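Local coordinates for NAD(P)H dehydrogenase (quinone) (Deinococcus radiodurans, PDB 1YDG), which uses FMN to catalyse the reduction of quinones to quinols at the expense of NADH or NADPH, working as a homotetramer, at residues 108-121 with 138-150. Residues are numbered along the deposited sequence; the frame is centred on the assembly and turned at random.
Sequences WSSGKLANKTFSAM and LYMTAMHWGAVLT
F118 lies against the last turns of helix 138-144 with A142 CB seated over one face of its ring, 3.7 Å from the centroid. The side chain leaves strand 117-121 with CG opposite the backbone N (chi1 -175°), which carries the ring onto the helix, where its edge at CD2 meets the face of Y139 in an offset edge-to-face pair, planes at 87°. W145 comes in obliquely, its CZ3 4.1 Å from F118 CE1. The indole of W145 is sandwiched: L113 CD1 sits over its five-membered ring in a CH-pi contact, T141 O and A142 CA on the opposite face. W108 extends this aromatic cluster, and its NE1 hydrogen-bonds H144 O, in the indole plane, at 2.9 Å.

Y139 OH accepts from A120 N at 3.0 Å and also hydrogen-bonds Y167 O of the same chain. A phenylalanine in place of Y139 would probably leave A120 N and Y167 O without the hydroxyl they share.

The backbones are joined in parallel register: V148 N to K116 O, F118 N to V148 O, and T150 N to F118 O at 2.8 Å. G146, at positive phi, ends the helix in a Schellman motif and turns the chain into strand 148-149.

The contact joins parts of a beta-alpha-beta unit of the flavodoxin-like fold, with W108 brought in from helix 105-109. FMN-binding H144 hydrogen-bonds through NE2 to Y167 OH of the second subunit, F90 of the third subunit packs edge-to-face on W108 and W145, and strand 117-124 runs between strands 81-89 and 148-149, with helix 180-204 against M121 and T150.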
loop_
_atom_site.group_PDB
_atom_site.type_symbol
_atom_site.label_atom_id
_atom_site.label_comp_id
_atom_site.label_asym_id
_atom_site.label_seq_id
_atom_site.Cartn_x
_atom_site.Cartn_y
_atom_site.Cartn_z
ATOM N N TRP B 108 15.825 13.366 11.267
ATOM C CA TRP B 108 15.898 12.884 9.896
ATOM C C TRP B 108 16.862 13.749 9.067
ATOM O O TRP B 108 17.733 13.231 8.361
ATOM C CB TRP B 108 14.483 12.874 9.268
ATOM C CG TRP B 108 14.460 12.499 7.814
ATOM C CD1 TRP B 108 14.479 11.231 7.280
ATOM C CD2 TRP B 108 14.444 13.394 6.701
ATOM N NE1 TRP B 108 14.469 11.292 5.912
ATOM C CE2 TRP B 108 14.445 12.604 5.528
ATOM C CE3 TRP B 108 14.428 14.787 6.576
ATOM C CZ2 TRP B 108 14.432 13.168 4.246
ATOM C CZ3 TRP B 108 14.421 15.343 5.302
ATOM C CH2 TRP B 108 14.417 14.531 4.156
ATOM N N SER B 109 16.707 15.071 9.167
ATOM C CA SER B 109 17.598 16.030 8.495
ATOM C C SER B 109 19.056 15.860 8.834
ATOM O O SER B 109 19.923 16.151 8.020
ATOM C CB SER B 109 17.198 17.464 8.829
ATOM O OG SER B 109 15.996 17.780 8.180
ATOM N N SER B 110 19.334 15.407 10.042
ATOM C CA SER B 110 20.688 15.266 10.498
ATOM C C SER B 110 21.313 13.964 10.009
ATOM O O SER B 110 22.493 13.740 10.230
ATOM C CB SER B 110 20.729 15.319 12.024
ATOM O OG SER B 110 20.449 14.055 12.585
ATOM N N GLY B 111 20.529 13.105 9.355
ATOM C CA GLY B 111 20.998 11.780 8.951
ATOM C C GLY B 111 21.080 10.748 10.072
ATOM O O GLY B 111 21.520 9.632 9.834
ATOM N N LYS B 112 20.630 11.101 11.281
ATOM C CA LYS B 112 20.826 10.259 12.473
ATOM C C LYS B 112 19.768 9.159 12.691
ATOM O O LYS B 112 19.768 8.531 13.752
ATOM C CB LYS B 112 20.893 11.124 13.742
ATOM C CG LYS B 112 22.218 11.805 13.974
ATOM C CD LYS B 112 22.249 12.458 15.350
ATOM C CE LYS B 112 23.519 13.285 15.570
ATOM N NZ LYS B 112 23.458 14.085 16.846
ATOM N N LEU B 113 18.871 8.940 11.722
ATOM C CA LEU B 113 17.920 7.810 11.771
ATOM C C LEU B 113 18.362 6.649 10.896
ATOM O O LEU B 113 17.861 5.532 11.047
ATOM C CB LEU B 113 16.518 8.244 11.354
ATOM C CG LEU B 113 15.660 9.027 12.351
ATOM C CD1 LEU B 113 14.371 9.464 11.699
ATOM C CD2 LEU B 113 15.365 8.231 13.596
ATOM N N ALA B 114 19.322 6.905 10.001
ATOM C CA ALA B 114 19.728 5.938 9.006
ATOM C C ALA B 114 20.313 4.696 9.637
ATOM O O ALA B 114 20.947 4.759 10.691
ATOM C CB ALA B 114 20.732 6.541 8.062
ATOM N N ASN B 115 20.062 3.562 8.984
ATOM C CA ASN B 115 20.688 2.304 9.341
ATOM C C ASN B 115 20.199 1.651 10.644
ATOM O O ASN B 115 20.750 0.650 11.050
ATOM C CB ASN B 115 22.218 2.451 9.343
ATOM C CG ASN B 115 22.742 2.997 8.025
ATOM O OD1 ASN B 115 22.282 2.601 6.958
ATOM N ND2 ASN B 115 23.694 3.925 8.095
ATOM N N LYS B 116 19.143 2.166 11.264
ATOM C CA LYS B 116 18.598 1.512 12.447
ATOM C C LYS B 116 17.625 0.443 11.959
ATOM O O LYS B 116 16.999 0.611 10.922
ATOM C CB LYS B 116 17.902 2.523 13.346
ATOM C CG LYS B 116 18.843 3.526 13.961
ATOM C CD LYS B 116 18.123 4.753 14.460
ATOM C CE LYS B 116 19.129 5.860 14.831
ATOM N NZ LYS B 116 20.038 5.505 15.975
ATOM N N THR B 117 17.534 -0.675 12.662
ATOM C CA THR B 117 16.536 -1.682 12.284
ATOM C C THR B 117 15.173 -1.231 12.748
ATOM O O THR B 117 15.054 -0.494 13.724
ATOM C CB THR B 117 16.839 -3.069 12.798
ATOM O OG1 THR B 117 16.851 -3.057 14.217
ATOM C CG2 THR B 117 18.186 -3.573 12.273
ATOM N N PHE B 118 14.156 -1.676 12.024
ATOM C CA PHE B 118 12.793 -1.256 12.215
ATOM C C PHE B 118 11.831 -2.388 11.933
ATOM O O PHE B 118 11.906 -3.021 10.879
ATOM C CB PHE B 118 12.441 -0.140 11.259
ATOM C CG PHE B 118 11.073 0.418 11.485
ATOM C CD1 PHE B 118 10.870 1.410 12.441
ATOM C CD2 PHE B 118 9.976 -0.072 10.785
ATOM C CE1 PHE B 118 9.591 1.934 12.667
ATOM C CE2 PHE B 118 8.697 0.442 11.001
ATOM C CZ PHE B 118 8.502 1.443 11.958
ATOM N N SER B 119 10.909 -2.616 12.863
ATOM C CA SER B 119 9.737 -3.455 12.594
ATOM C C SER B 119 8.536 -2.841 13.304
ATOM O O SER B 119 8.678 -1.882 14.073
ATOM C CB SER B 119 9.970 -4.895 13.047
ATOM O OG SER B 119 9.741 -5.049 14.425
ATOM N N ALA B 120 7.349 -3.354 13.011
ATOM C CA ALA B 120 6.137 -2.724 13.488
ATOM C C ALA B 120 5.085 -3.738 13.919
ATOM O O ALA B 120 5.132 -4.901 13.540
ATOM C CB ALA B 120 5.582 -1.795 12.405
ATOM N N MET B 121 4.142 -3.269 14.727
ATOM C CA MET B 121 3.067 -4.090 15.288
ATOM C C MET B 121 1.816 -3.254 15.313
ATOM O O MET B 121 1.875 -2.013 15.311
ATOM C CB MET B 121 3.362 -4.534 16.725
ATOM C CG MET B 121 4.626 -5.335 16.916
ATOM S SD MET B 121 4.873 -5.917 18.621
ATOM C CE MET B 121 4.711 -4.429 19.563
ATOM N N LEU B 138 3.539 2.185 8.189
ATOM C CA LEU B 138 4.643 2.378 9.140
ATOM C C LEU B 138 5.997 1.986 8.547
ATOM O O LEU B 138 7.005 2.683 8.761
ATOM C CB LEU B 138 4.362 1.611 10.436
ATOM C CG LEU B 138 3.209 2.177 11.280
ATOM C CD1 LEU B 138 2.937 1.277 12.478
ATOM C CD2 LEU B 138 3.482 3.635 11.750
ATOM N N TYR B 139 6.024 0.887 7.791
ATOM C CA TYR B 139 7.241 0.501 7.095
ATOM C C TYR B 139 7.608 1.514 6.021
ATOM O O TYR B 139 8.805 1.849 5.888
ATOM C CB TYR B 139 7.179 -0.921 6.496
ATOM C CG TYR B 139 7.266 -2.012 7.539
ATOM C CD1 TYR B 139 8.479 -2.362 8.130
ATOM C CD2 TYR B 139 6.133 -2.707 7.930
ATOM C CE1 TYR B 139 8.547 -3.329 9.093
ATOM C CE2 TYR B 139 6.202 -3.694 8.914
ATOM C CZ TYR B 139 7.403 -4.008 9.476
ATOM O OH TYR B 139 7.459 -4.992 10.445
ATOM N N MET B 140 6.612 2.006 5.265
ATOM C CA MET B 140 6.901 2.992 4.205
ATOM C C MET B 140 7.573 4.248 4.790
ATOM O O MET B 140 8.540 4.760 4.226
ATOM C CB MET B 140 5.664 3.394 3.407
ATOM C CG MET B 140 5.026 2.290 2.547
ATOM S SD MET B 140 6.102 1.307 1.467
ATOM C CE MET B 140 6.333 -0.137 2.487
ATOM N N THR B 141 7.051 4.733 5.912
ATOM C CA THR B 141 7.673 5.854 6.661
ATOM C C THR B 141 9.127 5.578 7.028
ATOM O O THR B 141 10.011 6.434 6.846
ATOM C CB THR B 141 6.830 6.173 7.943
ATOM O OG1 THR B 141 5.629 6.834 7.533
ATOM C CG2 THR B 141 7.575 7.056 8.923
ATOM N N ALA B 142 9.392 4.375 7.537
ATOM C CA ALA B 142 10.754 4.007 7.908
ATOM C C ALA B 142 11.700 4.011 6.707
ATOM O O ALA B 142 12.901 4.264 6.866
ATOM C CB ALA B 142 10.777 2.659 8.607
ATOM N N MET B 143 11.179 3.736 5.511
ATOM C CA MET B 143 12.025 3.741 4.318
ATOM C C MET B 143 12.589 5.125 4.017
ATOM O O MET B 143 13.720 5.242 3.539
ATOM C CB MET B 143 11.289 3.237 3.095
ATOM C CG MET B 143 10.853 1.791 3.232
ATOM S SD MET B 143 10.435 1.052 1.672
ATOM C CE MET B 143 9.666 -0.476 2.218
ATOM N N HIS B 144 11.800 6.158 4.294
ATOM C CA HIS B 144 12.264 7.532 4.131
ATOM C C HIS B 144 13.502 7.825 4.995
ATOM O O HIS B 144 14.318 8.664 4.633
ATOM C CB HIS B 144 11.129 8.521 4.434
ATOM C CG HIS B 144 10.089 8.595 3.365
ATOM N ND1 HIS B 144 9.901 9.716 2.586
ATOM C CD2 HIS B 144 9.186 7.684 2.935
ATOM C CE1 HIS B 144 8.917 9.496 1.734
ATOM N NE2 HIS B 144 8.470 8.267 1.922
ATOM N N TRP B 145 13.644 7.085 6.095
ATOM C CA TRP B 145 14.761 7.214 7.036
ATOM C C TRP B 145 15.988 6.391 6.671
ATOM O O TRP B 145 16.998 6.509 7.339
ATOM C CB TRP B 145 14.361 6.767 8.453
ATOM C CG TRP B 145 13.070 7.296 8.982
ATOM C CD1 TRP B 145 12.388 8.394 8.549
ATOM C CD2 TRP B 145 12.341 6.779 10.095
ATOM N NE1 TRP B 145 11.258 8.570 9.302
ATOM C CE2 TRP B 145 11.207 7.595 10.263
ATOM C CE3 TRP B 145 12.530 5.691 10.958
ATOM C CZ2 TRP B 145 10.248 7.356 11.260
ATOM C CZ3 TRP B 145 11.579 5.451 11.961
ATOM C CH2 TRP B 145 10.453 6.275 12.093
ATOM N N GLY B 146 15.890 5.535 5.654
ATOM C CA GLY B 146 16.947 4.577 5.354
ATOM C C GLY B 146 17.106 3.551 6.466
ATOM O O GLY B 146 18.208 3.083 6.743
ATOM N N ALA B 147 16.001 3.198 7.103
ATOM C CA ALA B 147 15.997 2.126 8.077
ATOM C C ALA B 147 16.207 0.795 7.352
ATOM O O ALA B 147 15.982 0.683 6.140
ATOM C CB ALA B 147 14.689 2.115 8.834
ATOM N N VAL B 148 16.677 -0.188 8.104
ATOM C CA VAL B 148 16.777 -1.563 7.668
ATOM C C VAL B 148 15.565 -2.283 8.232
ATOM O O VAL B 148 15.454 -2.455 9.447
ATOM C CB VAL B 148 18.081 -2.162 8.203
ATOM C CG1 VAL B 148 18.214 -3.663 7.866
ATOM C CG2 VAL B 148 19.239 -1.373 7.668
ATOM N N LEU B 149 14.628 -2.672 7.365
ATOM C CA LEU B 149 13.347 -3.178 7.820
ATOM C C LEU B 149 13.463 -4.654 8.136
ATOM O O LEU B 149 13.939 -5.410 7.306
ATOM C CB LEU B 149 12.251 -2.908 6.800
ATOM C CG LEU B 149 12.199 -1.473 6.240
ATOM C CD1 LEU B 149 10.973 -1.262 5.438
ATOM C CD2 LEU B 149 12.265 -0.455 7.356
ATOM N N THR B 150 13.061 -5.054 9.348
ATOM C CA THR B 150 13.198 -6.438 9.794
ATOM C C THR B 150 11.859 -7.080 10.178
ATOM O O THR B 150 11.674 -7.523 11.312
ATOM C CB THR B 150 14.157 -6.588 10.979
ATOM O OG1 THR B 150 13.632 -5.886 12.120
ATOM C CG2 THR B 150 15.540 -6.099 10.621
#